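Local coordinates for protein adenylosuccinate lyase (Francisella tularensis subsp. tularensis SCHU S4, PDB 4EEI) that probably catalyses the cleavage of adenylosuccinate to AMP and fumarate, and the fumarate-releasing step from the succinocarboxamide intermediate earlier in purine biosynthesis, at residues B[97-102]-B[177-182]; B[211-216]-B[295-300]; B[354-359]-B[407-412]. One frame throughout, in Å; residues are numbered along the deposited sequence.

Contact 1: residues B[97-102]-B[177-182]. With EDO (1,2-ethanediol), chain P.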
loop_
_atom_site.group_PDB
_atom_site.type_symbol
_atom_site.label_atom_id
_atom_site.label_comp_id
_atom_site.label_asym_id
_atom_site.label_seq_id
_atom_site.Cartn_x
_atom_site.Cartn_y
_atom_site.Cartn_z
ATOM N N ILE B 97 -15.967 20.711 -16.787
ATOM C CA ILE B 97 -17.163 19.897 -16.968
ATOM C C ILE B 97 -16.980 18.510 -16.354
ATOM O O ILE B 97 -17.831 18.036 -15.595
ATOM C CB ILE B 97 -17.535 19.759 -18.456
ATOM C CG1 ILE B 97 -17.661 21.133 -19.119
ATOM C CG2 ILE B 97 -18.824 18.950 -18.614
ATOM C CD1 ILE B 97 -18.674 22.072 -18.454
ATOM N N ILE B 98 -15.870 17.858 -16.679
ATOM C CA ILE B 98 -15.630 16.488 -16.211
ATOM C C ILE B 98 -15.619 16.400 -14.692
ATOM O O ILE B 98 -16.288 15.548 -14.109
ATOM C CB ILE B 98 -14.279 15.946 -16.709
ATOM C CG1 ILE B 98 -14.252 15.874 -18.230
ATOM C CG2 ILE B 98 -13.993 14.574 -16.108
ATOM C CD1 ILE B 98 -12.855 15.657 -18.804
ATOM N N ASP B 99 -14.844 17.271 -14.055
ATOM C CA ASP B 99 -14.656 17.187 -12.615
ATOM C C ASP B 99 -15.900 17.616 -11.851
ATOM O O ASP B 99 -16.208 17.054 -10.807
ATOM C CB ASP B 99 -13.429 18.003 -12.172
ATOM C CG ASP B 99 -12.105 17.329 -12.530
ATOM O OD1 ASP B 99 -12.114 16.186 -13.054
ATOM O OD2 ASP B 99 -11.047 17.943 -12.267
ATOM N N SER B 100 -16.615 18.610 -12.365
ATOM C CA SER B 100 -17.849 19.030 -11.719
ATOM C C SER B 100 -18.910 17.939 -11.839
ATOM O O SER B 100 -19.654 17.669 -10.895
ATOM C CB SER B 100 -18.337 20.360 -12.297
ATOM O OG SER B 100 -17.421 21.399 -11.986
ATOM N N ALA B 101 -18.966 17.281 -12.992
ATOM C CA ALA B 101 -19.929 16.208 -13.177
ATOM C C ALA B 101 -19.525 15.005 -12.332
ATOM O O ALA B 101 -20.379 14.286 -11.816
ATOM C CB ALA B 101 -20.052 15.834 -14.649
ATOM N N LEU B 102 -18.223 14.787 -12.186
ATOM C CA LEU B 102 -17.737 13.676 -11.363
ATOM C C LEU B 102 -18.172 13.873 -9.917
ATOM O O LEU B 102 -18.513 12.915 -9.233
ATOM C CB LEU B 102 -16.213 13.586 -11.449
ATOM C CG LEU B 102 -15.518 12.538 -10.591
ATOM C CD1 LEU B 102 -16.049 11.157 -10.927
ATOM C CD2 LEU B 102 -14.020 12.595 -10.840
ATOM N N THR B 177 -16.893 19.695 -4.385
ATOM C CA THR B 177 -16.957 21.036 -4.946
ATOM C C THR B 177 -17.174 20.950 -6.451
ATOM O O THR B 177 -17.109 19.865 -7.033
ATOM C CB THR B 177 -15.614 21.778 -4.749
ATOM O OG1 THR B 177 -14.552 20.978 -5.294
ATOM C CG2 THR B 177 -15.335 22.068 -3.261
ATOM N N VAL B 178 -17.396 22.101 -7.077
ATOM C CA VAL B 178 -17.380 22.186 -8.529
ATOM C C VAL B 178 -16.445 23.317 -8.952
ATOM O O VAL B 178 -16.008 24.121 -8.116
ATOM C CB VAL B 178 -18.792 22.406 -9.096
ATOM C CG1 VAL B 178 -19.686 21.206 -8.774
ATOM C CG2 VAL B 178 -19.383 23.684 -8.522
ATOM N N GLN B 179 -16.122 23.381 -10.241
ATOM C CA GLN B 179 -15.279 24.459 -10.743
ATOM C C GLN B 179 -15.757 24.920 -12.108
ATOM O O GLN B 179 -16.176 24.112 -12.935
ATOM C CB GLN B 179 -13.810 24.014 -10.841
ATOM C CG GLN B 179 -13.595 22.798 -11.762
ATOM C CD GLN B 179 -12.226 22.789 -12.433
ATOM O OE1 GLN B 179 -11.484 23.766 -12.366
ATOM N NE2 GLN B 179 -11.894 21.681 -13.088
ATOM N N PHE B 180 -15.698 26.226 -12.340
ATOM C CA PHE B 180 -15.855 26.757 -13.685
ATOM C C PHE B 180 -14.830 27.874 -13.837
ATOM O O PHE B 180 -15.177 29.054 -13.879
ATOM C CB PHE B 180 -17.281 27.276 -13.907
ATOM C CG PHE B 180 -18.348 26.222 -13.745
ATOM C CD1 PHE B 180 -18.752 25.455 -14.829
ATOM C CD2 PHE B 180 -18.958 26.013 -12.514
ATOM C CE1 PHE B 180 -19.738 24.484 -14.691
ATOM C CE2 PHE B 180 -19.958 25.037 -12.360
ATOM C CZ PHE B 180 -20.343 24.275 -13.450
ATOM N N SER B 181 -13.556 27.488 -13.896
ATOM C CA SER B 181 -12.464 28.449 -13.812
ATOM C C SER B 181 -11.647 28.556 -15.103
ATOM O O SER B 181 -10.734 29.370 -15.199
ATOM C CB SER B 181 -11.550 28.102 -12.631
ATOM O OG SER B 181 -11.117 26.755 -12.687
ATOM N N GLY B 182 -11.961 27.734 -16.096
ATOM C CA GLY B 182 -11.251 27.823 -17.360
ATOM C C GLY B 182 -9.935 27.059 -17.361
ATOM O O GLY B 182 -9.613 26.349 -16.405
HETATM C C1 EDO P . -14.408 15.247 -6.853
HETATM O O1 EDO P . -13.336 15.869 -6.120
HETATM C C2 EDO P . -14.329 15.619 -8.334
HETATM O O2 EDO P . -14.427 17.041 -8.464
#

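Contact 2: residues B[211-216]-B[295-300]. With AMP (adenosine monophosphate), chain O.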
loop_
_atom_site.group_PDB
_atom_site.type_symbol
_atom_site.label_atom_id
_atom_site.label_comp_id
_atom_site.label_asym_id
_atom_site.label_seq_id
_atom_site.Cartn_x
_atom_site.Cartn_y
_atom_site.Cartn_z
ATOM N N THR B 211 -7.317 24.401 -10.559
ATOM C CA THR B 211 -6.391 24.559 -11.668
ATOM C C THR B 211 -7.144 24.404 -12.983
ATOM O O THR B 211 -8.274 24.869 -13.110
ATOM C CB THR B 211 -5.229 23.548 -11.598
ATOM O OG1 THR B 211 -5.747 22.225 -11.418
ATOM C CG2 THR B 211 -4.301 23.887 -10.443
ATOM N N GLN B 212 -6.625 23.542 -13.847
ATOM C CA GLN B 212 -7.461 22.971 -14.882
ATOM C C GLN B 212 -8.448 22.050 -14.177
ATOM O O GLN B 212 -9.600 21.923 -14.585
ATOM C CB GLN B 212 -6.633 22.194 -15.903
ATOM C CG GLN B 212 -7.459 21.627 -17.046
ATOM C CD GLN B 212 -6.640 21.382 -18.297
ATOM O OE1 GLN B 212 -6.273 20.248 -18.598
ATOM N NE2 GLN B 212 -6.351 22.448 -19.034
ATOM N N VAL B 213 -7.970 21.391 -13.124
ATOM C CA VAL B 213 -8.730 20.354 -12.439
ATOM C C VAL B 213 -9.095 20.777 -11.020
ATOM O O VAL B 213 -8.533 21.729 -10.481
ATOM C CB VAL B 213 -7.949 19.029 -12.378
ATOM C CG1 VAL B 213 -7.723 18.482 -13.778
ATOM C CG2 VAL B 213 -6.626 19.229 -11.656
ATOM N N ILE B 214 -10.038 20.058 -10.423
ATOM C CA ILE B 214 -10.272 20.133 -8.985
ATOM C C ILE B 214 -9.191 19.277 -8.337
ATOM O O ILE B 214 -8.885 18.194 -8.845
ATOM C CB ILE B 214 -11.665 19.579 -8.665
ATOM C CG1 ILE B 214 -12.734 20.616 -9.034
ATOM C CG2 ILE B 214 -11.787 19.166 -7.204
ATOM C CD1 ILE B 214 -14.160 20.142 -8.801
ATOM N N PRO B 215 -8.584 19.756 -7.234
ATOM C CA PRO B 215 -7.464 18.992 -6.653
ATOM C C PRO B 215 -7.902 17.623 -6.131
ATOM O O PRO B 215 -9.005 17.473 -5.590
ATOM C CB PRO B 215 -6.963 19.893 -5.507
ATOM C CG PRO B 215 -8.131 20.817 -5.199
ATOM C CD PRO B 215 -8.829 21.026 -6.519
ATOM N N ARG B 216 -7.041 16.627 -6.301
ATOM C CA ARG B 216 -7.450 15.244 -6.063
ATOM C C ARG B 216 -7.443 14.817 -4.605
ATOM O O ARG B 216 -7.811 13.676 -4.302
ATOM C CB ARG B 216 -6.610 14.282 -6.916
ATOM C CG ARG B 216 -7.407 13.616 -8.045
ATOM C CD ARG B 216 -8.078 14.653 -8.946
ATOM N NE ARG B 216 -9.044 14.046 -9.871
ATOM C CZ ARG B 216 -9.857 14.743 -10.660
ATOM N NH1 ARG B 216 -9.829 16.070 -10.635
ATOM N NH2 ARG B 216 -10.693 14.119 -11.473
ATOM N N CYS B 295 -3.080 12.330 -6.367
ATOM C CA CYS B 295 -2.988 13.728 -5.939
ATOM C C CYS B 295 -1.824 14.459 -6.590
ATOM O O CYS B 295 -1.892 15.672 -6.826
ATOM C CB CYS B 295 -2.803 13.822 -4.423
ATOM S SG CYS B 295 -4.248 13.351 -3.469
ATOM N N VAL B 296 -0.739 13.735 -6.848
ATOM C CA VAL B 296 0.510 14.379 -7.276
ATOM C C VAL B 296 0.509 14.664 -8.777
ATOM O O VAL B 296 1.248 14.034 -9.548
ATOM C CB VAL B 296 1.733 13.531 -6.865
ATOM C CG1 VAL B 296 3.026 14.332 -7.029
ATOM C CG2 VAL B 296 1.567 13.086 -5.414
ATOM N N LEU B 297 -0.328 15.621 -9.182
ATOM C CA LEU B 297 -0.422 16.034 -10.579
ATOM C C LEU B 297 0.582 17.130 -10.930
ATOM O O LEU B 297 0.897 17.990 -10.101
ATOM C CB LEU B 297 -1.839 16.527 -10.878
ATOM C CG LEU B 297 -2.948 15.520 -10.566
ATOM C CD1 LEU B 297 -4.307 16.118 -10.912
ATOM C CD2 LEU B 297 -2.727 14.182 -11.299
ATOM N N TRP B 298 1.075 17.104 -12.163
ATOM C CA TRP B 298 2.056 18.072 -12.610
ATOM C C TRP B 298 1.439 19.403 -12.923
ATOM O O TRP B 298 0.471 19.491 -13.706
ATOM C CB TRP B 298 2.791 17.551 -13.837
ATOM C CG TRP B 298 3.729 16.409 -13.542
ATOM C CD1 TRP B 298 3.838 15.680 -12.363
ATOM C CD2 TRP B 298 4.728 15.826 -14.443
ATOM N NE1 TRP B 298 4.805 14.718 -12.472
ATOM C CE2 TRP B 298 5.377 14.750 -13.693
ATOM C CE3 TRP B 298 5.133 16.078 -15.744
ATOM C CZ2 TRP B 298 6.383 13.979 -14.242
ATOM C CZ3 TRP B 298 6.149 15.291 -16.286
ATOM C CH2 TRP B 298 6.756 14.268 -15.552
ATOM N N HIS B 299 1.952 20.441 -12.277
ATOM C CA HIS B 299 1.556 21.804 -12.557
ATOM C C HIS B 299 0.071 21.971 -12.456
ATOM O O HIS B 299 -0.563 21.467 -11.508
ATOM C CB HIS B 299 2.064 22.239 -13.925
ATOM C CG HIS B 299 3.567 22.357 -14.001
ATOM N ND1 HIS B 299 4.282 23.065 -13.110
ATOM C CD2 HIS B 299 4.484 21.818 -14.901
ATOM C CE1 HIS B 299 5.588 22.990 -13.423
ATOM N NE2 HIS B 299 5.710 22.226 -14.519
ATOM N N GLU B 300 -0.540 22.552 -13.483
ATOM C CA GLU B 300 -1.966 22.855 -13.448
ATOM C C GLU B 300 -2.808 21.650 -13.854
ATOM O O GLU B 300 -4.020 21.760 -14.032
ATOM C CB GLU B 300 -2.288 24.063 -14.327
ATOM C CG GLU B 300 -1.851 25.388 -13.724
ATOM C CD GLU B 300 -0.347 25.480 -13.562
ATOM O OE1 GLU B 300 0.369 25.278 -14.563
ATOM O OE2 GLU B 300 0.118 25.749 -12.436
HETATM P P AMP O . -7.985 8.396 -20.645
HETATM O O1P AMP O . -8.292 7.066 -21.282
HETATM O O2P AMP O . -6.526 8.620 -20.344
HETATM O O3P AMP O . -8.916 8.777 -19.523
HETATM O "O5'" AMP O . -8.315 9.467 -21.799
HETATM C "C5'" AMP O . -8.367 10.862 -21.504
HETATM C "C4'" AMP O . -9.150 11.584 -22.594
HETATM O "O4'" AMP O . -9.209 12.985 -22.313
HETATM C "C3'" AMP O . -8.481 11.428 -23.950
HETATM O "O3'" AMP O . -9.470 11.069 -24.915
HETATM C "C2'" AMP O . -7.930 12.797 -24.279
HETATM O "O2'" AMP O . -8.052 13.080 -25.674
HETATM C "C1'" AMP O . -8.794 13.735 -23.456
HETATM N N9 AMP O . -8.036 14.944 -23.056
HETATM C C8 AMP O . -6.860 15.344 -23.568
HETATM N N7 AMP O . -6.440 16.493 -22.986
HETATM C C5 AMP O . -7.367 16.847 -22.079
HETATM C C6 AMP O . -7.547 17.954 -21.113
HETATM N N6 AMP O . -6.626 18.939 -21.003
HETATM N N1 AMP O . -8.661 17.944 -20.351
HETATM C C2 AMP O . -9.584 16.970 -20.453
HETATM N N3 AMP O . -9.485 15.936 -21.305
HETATM C C4 AMP O . -8.418 15.821 -22.130
HETATM O O HOH W 1 -4.123 17.258 -6.959
#

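Contact 3: residues B[354-359]-B[407-412]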
loop_
_atom_site.group_PDB
_atom_site.type_symbol
_atom_site.label_atom_id
_atom_site.label_comp_id
_atom_site.label_asym_id
_atom_site.label_seq_id
_atom_site.Cartn_x
_atom_site.Cartn_y
_atom_site.Cartn_z
ATOM N N SER B 354 -7.966 -13.908 40.275
ATOM C CA SER B 354 -7.708 -12.475 40.234
ATOM C C SER B 354 -8.792 -11.712 40.990
ATOM O O SER B 354 -8.505 -10.729 41.668
ATOM C CB SER B 354 -7.608 -11.960 38.799
ATOM O OG SER B 354 -7.412 -10.556 38.794
ATOM N N PHE B 355 -10.035 -12.175 40.881
ATOM C CA PHE B 355 -11.128 -11.534 41.594
ATOM C C PHE B 355 -10.886 -11.597 43.097
ATOM O O PHE B 355 -10.871 -10.566 43.777
ATOM C CB PHE B 355 -12.472 -12.171 41.241
ATOM C CG PHE B 355 -13.598 -11.709 42.121
ATOM C CD1 PHE B 355 -14.193 -10.473 41.913
ATOM C CD2 PHE B 355 -14.039 -12.495 43.177
ATOM C CE1 PHE B 355 -15.221 -10.034 42.730
ATOM C CE2 PHE B 355 -15.064 -12.063 43.999
ATOM C CZ PHE B 355 -15.655 -10.828 43.773
ATOM N N TYR B 356 -10.681 -12.810 43.602
ATOM C CA TYR B 356 -10.415 -13.031 45.022
ATOM C C TYR B 356 -9.133 -12.362 45.500
ATOM O O TYR B 356 -9.063 -11.903 46.639
ATOM C CB TYR B 356 -10.358 -14.527 45.328
ATOM C CG TYR B 356 -11.697 -15.199 45.198
ATOM C CD1 TYR B 356 -12.798 -14.734 45.904
ATOM C CD2 TYR B 356 -11.870 -16.282 44.352
ATOM C CE1 TYR B 356 -14.029 -15.340 45.784
ATOM C CE2 TYR B 356 -13.095 -16.893 44.224
ATOM C CZ TYR B 356 -14.171 -16.420 44.940
ATOM O OH TYR B 356 -15.395 -17.036 44.810
ATOM N N LEU B 357 -8.114 -12.321 44.646
ATOM C CA LEU B 357 -6.869 -11.661 45.025
ATOM C C LEU B 357 -7.135 -10.185 45.293
ATOM O O LEU B 357 -6.755 -9.655 46.338
ATOM C CB LEU B 357 -5.797 -11.822 43.943
ATOM C CG LEU B 357 -4.463 -11.140 44.260
ATOM C CD1 LEU B 357 -3.990 -11.510 45.654
ATOM C CD2 LEU B 357 -3.403 -11.506 43.244
ATOM N N HIS B 358 -7.801 -9.537 44.340
ATOM C CA HIS B 358 -8.189 -8.141 44.484
ATOM C C HIS B 358 -9.100 -7.937 45.685
ATOM O O HIS B 358 -8.969 -6.950 46.411
ATOM C CB HIS B 358 -8.891 -7.646 43.223
ATOM C CG HIS B 358 -7.958 -7.298 42.106
ATOM N ND1 HIS B 358 -7.497 -8.233 41.202
ATOM C CD2 HIS B 358 -7.410 -6.116 41.737
ATOM C CE1 HIS B 358 -6.706 -7.639 40.325
ATOM N NE2 HIS B 358 -6.638 -6.354 40.625
ATOM N N PHE B 359 -10.029 -8.860 45.898
ATOM C CA PHE B 359 -10.916 -8.729 47.040
ATOM C C PHE B 359 -10.141 -8.693 48.357
ATOM O O PHE B 359 -10.409 -7.855 49.224
ATOM C CB PHE B 359 -11.966 -9.840 47.076
ATOM C CG PHE B 359 -13.112 -9.529 47.989
ATOM C CD1 PHE B 359 -14.231 -8.863 47.508
ATOM C CD2 PHE B 359 -13.052 -9.846 49.336
ATOM C CE1 PHE B 359 -15.282 -8.546 48.348
ATOM C CE2 PHE B 359 -14.099 -9.532 50.187
ATOM C CZ PHE B 359 -15.216 -8.881 49.692
ATOM N N PRO B 407 -18.846 -11.990 48.409
ATOM C CA PRO B 407 -20.030 -12.348 47.622
ATOM C C PRO B 407 -19.863 -13.714 46.967
ATOM O O PRO B 407 -18.748 -14.094 46.605
ATOM C CB PRO B 407 -20.082 -11.252 46.559
ATOM C CG PRO B 407 -18.647 -10.877 46.354
ATOM C CD PRO B 407 -17.994 -11.004 47.719
ATOM N N GLU B 408 -20.965 -14.445 46.846
ATOM C CA GLU B 408 -20.947 -15.773 46.254
ATOM C C GLU B 408 -20.656 -15.683 44.764
ATOM O O GLU B 408 -21.331 -14.959 44.035
ATOM C CB GLU B 408 -22.284 -16.478 46.486
ATOM C CG GLU B 408 -22.340 -17.896 45.947
ATOM C CD GLU B 408 -21.389 -18.830 46.669
ATOM O OE1 GLU B 408 -20.934 -19.814 46.051
ATOM O OE2 GLU B 408 -21.098 -18.577 47.857
ATOM N N MET B 409 -19.646 -16.417 44.318
ATOM C CA MET B 409 -19.258 -16.389 42.915
ATOM C C MET B 409 -19.810 -17.577 42.137
ATOM O O MET B 409 -19.076 -18.258 41.425
ATOM C CB MET B 409 -17.738 -16.311 42.775
ATOM C CG MET B 409 -17.169 -14.921 43.015
ATOM S SD MET B 409 -18.170 -13.612 42.282
ATOM C CE MET B 409 -17.222 -13.262 40.804
ATOM N N ASP B 410 -21.109 -17.817 42.274
ATOM C CA ASP B 410 -21.780 -18.808 41.448
ATOM C C ASP B 410 -22.063 -18.157 40.102
ATOM O O ASP B 410 -21.618 -17.040 39.850
ATOM C CB ASP B 410 -23.075 -19.287 42.105
ATOM C CG ASP B 410 -23.994 -18.145 42.483
ATOM O OD1 ASP B 410 -23.608 -16.976 42.286
ATOM O OD2 ASP B 410 -25.106 -18.420 42.979
ATOM N N PHE B 411 -22.798 -18.844 39.237
ATOM C CA PHE B 411 -23.084 -18.297 37.917
ATOM C C PHE B 411 -23.728 -16.918 38.001
ATOM O O PHE B 411 -23.283 -15.978 37.344
ATOM C CB PHE B 411 -23.966 -19.244 37.104
ATOM C CG PHE B 411 -24.080 -18.863 35.656
ATOM C CD1 PHE B 411 -22.980 -18.933 34.821
ATOM C CD2 PHE B 411 -25.284 -18.425 35.134
ATOM C CE1 PHE B 411 -23.078 -18.580 33.490
ATOM C CE2 PHE B 411 -25.390 -18.069 33.804
ATOM C CZ PHE B 411 -24.285 -18.148 32.980
ATOM N N GLU B 412 -24.760 -16.800 38.830
ATOM C CA GLU B 412 -25.487 -15.545 38.984
ATOM C C GLU B 412 -24.595 -14.435 39.528
ATOM O O GLU B 412 -24.668 -13.295 39.077
ATOM C CB GLU B 412 -26.693 -15.736 39.905
ATOM C CG GLU B 412 -27.864 -16.459 39.260
ATOM C CD GLU B 412 -29.191 -16.107 39.904
ATOM O OE1 GLU B 412 -29.187 -15.634 41.062
ATOM O OE2 GLU B 412 -30.240 -16.301 39.253
#

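Contact 1: residues B[97-102]-B[177-182]
Ser100, on the helical segment 97-102, meets the extended chain at Val178 and Gln179, and its short side chain can be followed outward in two steps. CB lies against the branch point of Val178, 3.8 Å from Val178 CB, and stays almost as near to the CG1 methyl. Beyond it, OG turns back beside its own backbone N (chi1 -66°) and receives the N-H of Gln179: Gln179 N to Ser100 OG is 2.9 Å and the angle at the hydrogen is 170°, nearly straight. On the way Ser100 OG also touches Val178 CB at 3.4 Å. Serine suits the place because its short side chain carries a hydroxyl that accepts from Gln179 N while giving its own proton to Asp96 O one helical turn earlier, so a buried oxygen has two partners and its rotation is fixed. The segment lies near the start of 94-131, a long helix of the fumarase/aspartase fold, and the loop 177-182, between helices 151-173 and 192-202, packs against it; Ile98, on the same helical segment, touches the bound AMP. Gln179 CG passes 4.1 Å from Ser100 OG, and the extended chain beyond carries the amide toward Asp99, the carboxylate and amide planes 23° apart. Gln179 NE2 and Asp99 OD2 are 3.9 Å apart. The amide bonds to Gln212 O; Asp99 OD2 forms a salt bridge with Arg216 and accepts from Ile214 N.

Contact 2: residues B[211-216]-B[295-300]
Glu300 and Gln212 join the two loops through their backbones: Gln212 N donates to Glu300 O over 3.2 Å, a somewhat bent bond. Within 211-216, Thr211 OG1 accepts from Val213 N at 2.9 Å, an ST turn in the conformer described. At the other end a water bridges the chains, accepting from Arg216 N and donating to Cys295 O at 2.7 Å. In the apolar packing, Val213 CG2 meets Leu297 CD1 at 4.0 Å, two residues whose methyl groups pack without needing hydrogen bonds; Thr211 CB lies 4.0 Å from Glu300 CB, and Cys295 SG rests 3.7 Å from Arg216 O. Among the charged groups, Arg216 turns about CB-CG (chi2 56°), which brings the guanidinium back over its own loop, where NH1 meets Ile214 O at 2.9 Å on a lone pair; NH1 also forms a salt bridge with Asp99, and NE a second with Glu309. Glu300 sends its carboxylate to Lys153 and the backbone of Arg139 of the second subunit. Ligand binding falls to Gln212, whose extended chain brings OE1 within 2.8 Å of AMP N6, Arg301 donating to the same oxygen. Long enough to span loop and base, this glutamine belongs to the nucleotide pocket of adenylosuccinate lyase, completed by neighbouring subunits.

Contact 3: residues B[354-359]-B[407-412]
Phe355 swings its ring off helix 352-363 with CG anti to the backbone N (chi1 170°), while Met409 starts out beside its own N (chi1 -78°) and then folds twice, about the CB-CG and CG-SD bonds. The two side chains come from opposite directions, and the folding of the methionine sets its methyl over the face of the phenylalanine: Met409 CE stands 3.9 Å from the Phe355 ring centroid, 6° off the ring normal, a CH-pi contact over the middle of one face. The sulfur follows obliquely, Met409 SD lying 4.3 Å from the centroid of the Phe355 ring, which makes this a Met-aromatic pair as well. Methionine suits the place, since its unbranched, flexible chain brings both SD and CE to the ring. Met409 CG also approaches the rim, 3.7 Å from Phe355 CE2. These groups pack the small helical C-terminal domain of the fumarase/aspartase fold, where the turn entering helix 411-418 is laid against helix 352-363; Asp410 N-caps helix 411-418 through Gly413 N. Tyr356 slides past Met409 in the reverse direction and puts its hydroxyl against the chain, Tyr356 OH being 3.2 Å from Met409 CB, a close approach; the oxygen is hydrogen-bonded to Ser389. Phe355 CD2 lies over the rim of one face of the tyrosine ring, and Phe388 stacks on that ring. Pro407, itself exposed, touches both phenylalanines. Pro407 CG sits in the plane of the Phe355 ring at the edge, 4.0 Å from Phe355 CZ, and Pro407 CD comes to 3.7 Å from Phe359 CE1. Its rigid, apolar ring is well fitted to present two CH2 groups to them. One turn along the helix, His358 ND1 donates to Ser354 O from above the carbonyl plane, and its ring meets Phe90 of the second subunit edge-to-face.

How the contacts relate
Contacts 1 and 2 are neighbours, about 12 Å between centres, and both are buried around the AMP pocket, whereas the centre of contact 3 lies about 66 and 64 Å from theirs, on the opposite side of the chain's centre. The first two share polar chemistry near the AMP site, on one helix and three loops: backbone amides, hydroxyls, carboxylates and a guanidinium, exchanged between segments 97-102, 177-182 and 211-216, with contact 2 reaching into other subunits. Contact 3 has no hydrogen bond across its segments; it is aromatic and apolar packing between a helix and a turn, away from the annotated sites and exposed at Pro407. Contacts 2 and 3 both touch the second subunit.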